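Local coordinates for double Glycine Motif Protease domain from AMS/PCAT Transporter (Lachnospiraceae bacterium C6A11, PDB 6MPZ), which probably cleaves leader peptides after a double-glycine motif, as a C39 cysteine protease domain working with peptide export by an AMS/PCAT transporter, at residues 103-106 / 112-115; 83-86 / 92-95. One frame throughout, in Å; residues are numbered along the deposited sequence.

How the contacts relate
Both contacts lie in the C39 peptidase domain and meet on its antiparallel sheet, their centres about 9 Å apart. Contact 1 pairs strands 101-109 and 112-117; contact 2 sets helix 82-88 against strand 93-97, the next neighbour of 101-109. Backbone hydrogen bonds probably join them: L105 N lies 2.8 Å from C93 O, and V103 O lies 3.1 Å from I95 N. Their side chains meet too, L105 CD2 packing on L85 CD2 at 3.7 Å. The side chain of V103 touches the residues of a probable Cys-His-Asp triad, C27, H101 and D117, whereas the side chain of L85 is about 11 Å from the bound hexaoxaicosane.

Contact 1: 103-106 / 112-115; sequences VVLK and YAYI
K106 N-H donates a hydrogen bond to Y114 O over 2.7 Å, the direct hydrogen bond between segments 103-106 and 112-115, with 155° at the hydrogen and the donor almost in line with the carbonyl. Just beyond, V104 and N116 share another backbone bond. The adjacent pair, L105 and I115, is a non-hydrogen-bonded one, with CA atoms 4.7 Å apart. Near it the CA-H of I115 approaches V104 O at 3.2 Å, a CH...O contact beside the conventional bond. The segments meet at 123° between their N-to-C directions, far from a straight antiparallel run.

The apolar contacts centre on I115, whose two branches serve different partners. I115 CG2 lies 3.7 Å from V103 CB, while I115 CG1 approaches L105 CD1 at 3.9 Å. The CD1 branch of L105 reaches over to I115 and, more loosely, to the methyl of A113. F130 of helix 127-133 touches L105, A113 and I115, so this face of the hairpin is covered by a helix.

K106 adds both packing and polar contacts. Its aliphatic chain bends at chi3 (-75°) and lies against the Y114 carbonyl, with K106 CE 3.7 Å from Y114 O and also near Y114 CB. At the chain's end K106 NZ donates to a water at 3.0 Å, which in turn donates to I115 O over a longer 3.3 Å, and K106 NZ also bonds N116 OD1. The ring of Y114 has a cation-pi partner in R13.

The chemistry is thus divided: buried aliphatic groups pack between sheet and helix, while the lysine spans the strands firmly by its backbone N-H and, through its ammonium group, by a looser, water-mediated link to I115 O.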
ATOM      1  N   VAL A 103      -2.928  -4.554  -1.131  1.00 31.95           N
ATOM      2  CA  VAL A 103      -1.981  -5.261  -0.310  1.00 26.66           C
ATOM      3  C   VAL A 103      -0.769  -4.362  -0.054  1.00 28.81           C
ATOM      4  O   VAL A 103      -0.580  -3.349  -0.743  1.00 30.70           O
ATOM      5  CB  VAL A 103      -1.583  -6.581  -0.938  1.00 27.03           C
ATOM      6  CG1 VAL A 103      -2.817  -7.446  -1.194  1.00 25.38           C
ATOM      7  CG2 VAL A 103      -0.761  -6.370  -2.228  1.00 25.84           C
ATOM      8  N   VAL A 104       0.044  -4.737   0.946  1.00 30.11           N
ATOM      9  CA  VAL A 104       1.288  -4.009   1.251  1.00 28.02           C
ATOM     10  C   VAL A 104       2.495  -4.727   0.669  1.00 27.24           C
ATOM     11  O   VAL A 104       2.721  -5.883   1.016  1.00 31.17           O
ATOM     12  CB  VAL A 104       1.523  -3.855   2.751  1.00 26.86           C
ATOM     13  CG1 VAL A 104       2.845  -3.092   2.995  1.00 25.16           C
ATOM     14  CG2 VAL A 104       0.367  -3.102   3.357  1.00 27.44           C
ATOM     15  N   LEU A 105       3.249  -4.034  -0.195  1.00 25.87           N
ATOM     16  CA  LEU A 105       4.466  -4.599  -0.804  1.00 26.70           C
ATOM     17  C   LEU A 105       5.688  -4.232   0.046  1.00 29.16           C
ATOM     18  O   LEU A 105       5.988  -3.004   0.260  1.00 27.77           O
ATOM     19  CB  LEU A 105       4.652  -4.126  -2.246  1.00 27.53           C
ATOM     20  CG  LEU A 105       5.871  -4.609  -3.075  1.00 30.02           C
ATOM     21  CD1 LEU A 105       5.970  -6.123  -3.102  1.00 32.04           C
ATOM     22  CD2 LEU A 105       5.822  -4.121  -4.509  1.00 32.58           C
ATOM     23  N   LYS A 106       6.362  -5.280   0.540  1.00 26.50           N
ATOM     24  CA  LYS A 106       7.524  -5.141   1.391  1.00 28.21           C
ATOM     25  C   LYS A 106       8.832  -5.140   0.612  1.00 29.17           C
ATOM     26  O   LYS A 106       9.805  -4.548   1.083  1.00 28.02           O
ATOM     27  CB  LYS A 106       7.571  -6.247   2.426  1.00 29.78           C
ATOM     28  CG  LYS A 106       6.383  -6.231   3.386  1.00 28.18           C
ATOM     29  CD  LYS A 106       6.498  -7.337   4.406  1.00 26.29           C
ATOM     30  CE  LYS A 106       6.173  -8.656   3.747  1.00 31.04           C
ATOM     31  NZ  LYS A 106       6.249  -9.775   4.675  1.00 34.50           N
ATOM     32  N   TYR A 112      10.595 -13.909  -6.211  1.00 42.01           N
ATOM     33  CA  TYR A 112       9.483 -13.747  -5.231  1.00 43.53           C
ATOM     34  C   TYR A 112       9.271 -12.279  -4.815  1.00 37.88           C
ATOM     35  O   TYR A 112      10.243 -11.525  -4.584  1.00 35.06           O
ATOM     36  CB  TYR A 112       9.686 -14.646  -3.983  1.00 44.96           C
ATOM     37  CG  TYR A 112       9.558 -16.104  -4.313  1.00 50.00           C
ATOM     38  CD1 TYR A 112       8.321 -16.660  -4.515  1.00 54.21           C
ATOM     39  CD2 TYR A 112      10.685 -16.924  -4.481  1.00 51.71           C
ATOM     40  CE1 TYR A 112       8.178 -17.998  -4.854  1.00 57.98           C
ATOM     41  CE2 TYR A 112      10.552 -18.237  -4.883  1.00 51.52           C
ATOM     42  CZ  TYR A 112       9.296 -18.777  -5.053  1.00 54.36           C
ATOM     43  OH  TYR A 112       9.102 -20.082  -5.419  1.00 50.69           O
ATOM     44  N   ALA A 113       7.996 -11.908  -4.733  1.00 37.29           N
ATOM     45  CA  ALA A 113       7.548 -10.653  -4.124  1.00 38.24           C
ATOM     46  C   ALA A 113       7.031 -10.953  -2.716  1.00 37.33           C
ATOM     47  O   ALA A 113       6.352 -11.969  -2.493  1.00 36.82           O
ATOM     48  CB  ALA A 113       6.427 -10.039  -4.953  1.00 40.38           C
ATOM     49  N   TYR A 114       7.359 -10.070  -1.782  1.00 36.23           N
ATOM     50  CA  TYR A 114       6.993 -10.234  -0.370  1.00 38.32           C
ATOM     51  C   TYR A 114       5.943  -9.180   0.048  1.00 33.87           C
ATOM     52  O   TYR A 114       6.211  -7.952   0.102  1.00 32.27           O
ATOM     53  CB  TYR A 114       8.245 -10.180   0.510  1.00 40.85           C
ATOM     54  CG  TYR A 114       9.116 -11.393   0.322  1.00 44.88           C
ATOM     55  CD1 TYR A 114       9.990 -11.480  -0.766  1.00 42.30           C
ATOM     56  CD2 TYR A 114       9.031 -12.488   1.194  1.00 48.12           C
ATOM     57  CE1 TYR A 114      10.789 -12.617  -0.959  1.00 45.06           C
ATOM     58  CE2 TYR A 114       9.825 -13.622   1.006  1.00 47.34           C
ATOM     59  CZ  TYR A 114      10.692 -13.686  -0.072  1.00 45.22           C
ATOM     60  OH  TYR A 114      11.447 -14.805  -0.241  1.00 49.79           O
ATOM     61  N   ILE A 115       4.780  -9.702   0.401  1.00 29.76           N
ATOM     62  CA  ILE A 115       3.557  -8.946   0.579  1.00 30.88           C
ATOM     63  C   ILE A 115       2.920  -9.274   1.942  1.00 33.33           C
ATOM     64  O   ILE A 115       3.040 -10.398   2.440  1.00 34.59           O
ATOM     65  CB  ILE A 115       2.644  -9.283  -0.620  1.00 35.18           C
ATOM     66  CG1 ILE A 115       3.138  -8.514  -1.857  1.00 32.70           C
ATOM     67  CG2 ILE A 115       1.185  -9.028  -0.349  1.00 39.71           C
ATOM     68  CD1 ILE A 115       2.591  -9.010  -3.148  1.00 34.03           C
TER
HETATM   69  O   HOH W   1       5.866 -12.004   2.715  1.00 35.54           O

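Contact 2: 83-86 / 92-95; sequences EKLK and PCII
Helix 82-88 packs on the central sheet of the C39 peptidase fold here, with L85 facing C93 and I95 on strand 93-97. The two strand residues are alternate ones, so their side chains lie on the same face of the sheet, while I94 between them turns to the other face and touches S31 and V35 of helix 27-38.

L85 makes the contact with both ends of its fork. L85 CD1 comes to 4.5 Å from C93 SG, and L85 CD2 to 4.4 Å from I95 CG2, the methyl branch on the beta carbon. The leucine holds CG opposite its backbone N (chi1 175°), which carries the two methyls out from the helix toward the strand. Backbones stay well apart: the closest CA pair, L85 and I95, is separated by 10.0 Å.

Other side chains fill in around this meeting point. L105 of strand 101-109 and C138 of strand 137-142 each touch both L85 and C93, and F130 of helix 127-133 touches L85 and I95. Next to L85, K86 NZ forms a salt bridge with D131 of that same helix 127-133.

With 84 Å² buried and separations near 4.4 Å, the direct union is a light one. It is van der Waals packing of a thiol sulfur and three methyl groups, and depends on shape and burial without directional bonding.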
ATOM      1  N   GLU A  83       8.241  -4.001 -14.058  1.00 32.11           N
ATOM      2  CA  GLU A  83       9.683  -3.866 -14.105  1.00 34.51           C
ATOM      3  C   GLU A  83      10.173  -2.545 -13.464  1.00 33.46           C
ATOM      4  O   GLU A  83      11.266  -2.474 -12.884  1.00 31.99           O
ATOM      5  CB  GLU A  83      10.216  -4.015 -15.558  1.00 39.14           C
ATOM      6  CG  GLU A  83      10.136  -2.768 -16.462  1.00 44.57           C
ATOM      7  CD  GLU A  83      10.975  -2.856 -17.770  1.00 44.78           C
ATOM      8  OE1 GLU A  83      10.344  -2.558 -18.775  1.00 44.11           O
ATOM      9  OE2 GLU A  83      12.230  -3.200 -17.825  1.00 44.91           O
ATOM     10  N   LYS A  84       9.398  -1.492 -13.605  1.00 32.99           N
ATOM     11  CA  LYS A  84       9.805  -0.182 -13.029  1.00 34.84           C
ATOM     12  C   LYS A  84       9.459  -0.113 -11.531  1.00 35.97           C
ATOM     13  O   LYS A  84      10.065   0.661 -10.781  1.00 36.04           O
ATOM     14  CB  LYS A  84       9.156   0.989 -13.781  1.00 35.31           C
ATOM     15  CG  LYS A  84       9.672   2.336 -13.324  1.00 39.68           C
ATOM     16  CD  LYS A  84       9.527   3.398 -14.424  1.00 46.86           C
ATOM     17  CE  LYS A  84       9.269   4.785 -13.880  1.00 51.74           C
ATOM     18  NZ  LYS A  84       9.394   5.736 -15.019  1.00 56.79           N
ATOM     19  N   LEU A  85       8.483  -0.899 -11.087  1.00 30.81           N
ATOM     20  CA  LEU A  85       8.201  -0.968  -9.661  1.00 29.37           C
ATOM     21  C   LEU A  85       9.433  -1.593  -8.961  1.00 31.32           C
ATOM     22  O   LEU A  85       9.965  -1.029  -7.989  1.00 26.47           O
ATOM     23  CB  LEU A  85       6.934  -1.768  -9.387  1.00 28.45           C
ATOM     24  CG  LEU A  85       6.599  -2.002  -7.909  1.00 29.25           C
ATOM     25  CD1 LEU A  85       6.548  -0.733  -7.085  1.00 27.26           C
ATOM     26  CD2 LEU A  85       5.291  -2.694  -7.830  1.00 30.42           C
ATOM     27  N   LYS A  86       9.888  -2.725  -9.516  1.00 30.62           N
ATOM     28  CA  LYS A  86      11.106  -3.462  -9.075  1.00 32.08           C
ATOM     29  C   LYS A  86      12.365  -2.611  -9.056  1.00 33.16           C
ATOM     30  O   LYS A  86      13.188  -2.722  -8.172  1.00 36.77           O
ATOM     31  CB  LYS A  86      11.329  -4.641  -9.952  1.00 30.95           C
ATOM     32  CG  LYS A  86      10.207  -5.661  -9.856  1.00 31.09           C
ATOM     33  CD  LYS A  86      10.275  -6.696 -10.957  1.00 31.16           C
ATOM     34  CE  LYS A  86       9.015  -7.484 -10.942  1.00 34.74           C
ATOM     35  NZ  LYS A  86       8.923  -8.502 -12.002  1.00 37.91           N
ATOM     36  N   PRO A  92       7.952   0.123   2.761  1.00 29.19           N
ATOM     37  CA  PRO A  92       6.735  -0.482   2.181  1.00 28.95           C
ATOM     38  C   PRO A  92       5.979   0.525   1.293  1.00 25.73           C
ATOM     39  O   PRO A  92       6.168   1.752   1.414  1.00 24.73           O
ATOM     40  CB  PRO A  92       5.909  -0.802   3.429  1.00 28.66           C
ATOM     41  CG  PRO A  92       6.242   0.338   4.345  1.00 26.74           C
ATOM     42  CD  PRO A  92       7.709   0.588   4.137  1.00 27.78           C
ATOM     43  N   CYS A  93       5.163   0.003   0.418  1.00 24.66           N
ATOM     44  CA  CYS A  93       4.265   0.798  -0.438  1.00 26.60           C
ATOM     45  C   CYS A  93       2.965  -0.004  -0.537  1.00 27.00           C
ATOM     46  O   CYS A  93       2.951  -1.235  -0.252  1.00 27.02           O
ATOM     47  CB  CYS A  93       4.854   1.039  -1.861  1.00 26.83           C
ATOM     48  SG  CYS A  93       5.240  -0.471  -2.826  1.00 29.67           S
ATOM     49  N   ILE A  94       1.895   0.656  -0.957  1.00 25.40           N
ATOM     50  CA  ILE A  94       0.609  -0.017  -1.116  1.00 27.14           C
ATOM     51  C   ILE A  94       0.372  -0.177  -2.607  1.00 27.57           C
ATOM     52  O   ILE A  94       0.596   0.774  -3.370  1.00 23.15           O
ATOM     53  CB  ILE A  94      -0.563   0.789  -0.443  1.00 28.80           C
ATOM     54  CG1 ILE A  94      -0.370   0.857   1.095  1.00 27.50           C
ATOM     55  CG2 ILE A  94      -1.889   0.116  -0.742  1.00 27.70           C
ATOM     56  CD1 ILE A  94      -1.335   1.743   1.864  1.00 27.23           C
ATOM     57  N   ILE A  95      -0.096  -1.368  -3.015  1.00 27.22           N
ATOM     58  CA  ILE A  95      -0.328  -1.640  -4.397  1.00 29.61           C
ATOM     59  C   ILE A  95      -1.731  -2.214  -4.590  1.00 30.53           C
ATOM     60  O   ILE A  95      -2.237  -2.951  -3.727  1.00 31.51           O
ATOM     61  CB  ILE A  95       0.743  -2.563  -5.047  1.00 32.01           C
ATOM     62  CG1 ILE A  95       0.771  -3.971  -4.424  1.00 32.73           C
ATOM     63  CG2 ILE A  95       2.092  -1.918  -4.964  1.00 32.81           C
ATOM     64  CD1 ILE A  95       1.613  -5.015  -5.158  1.00 33.51           C
TER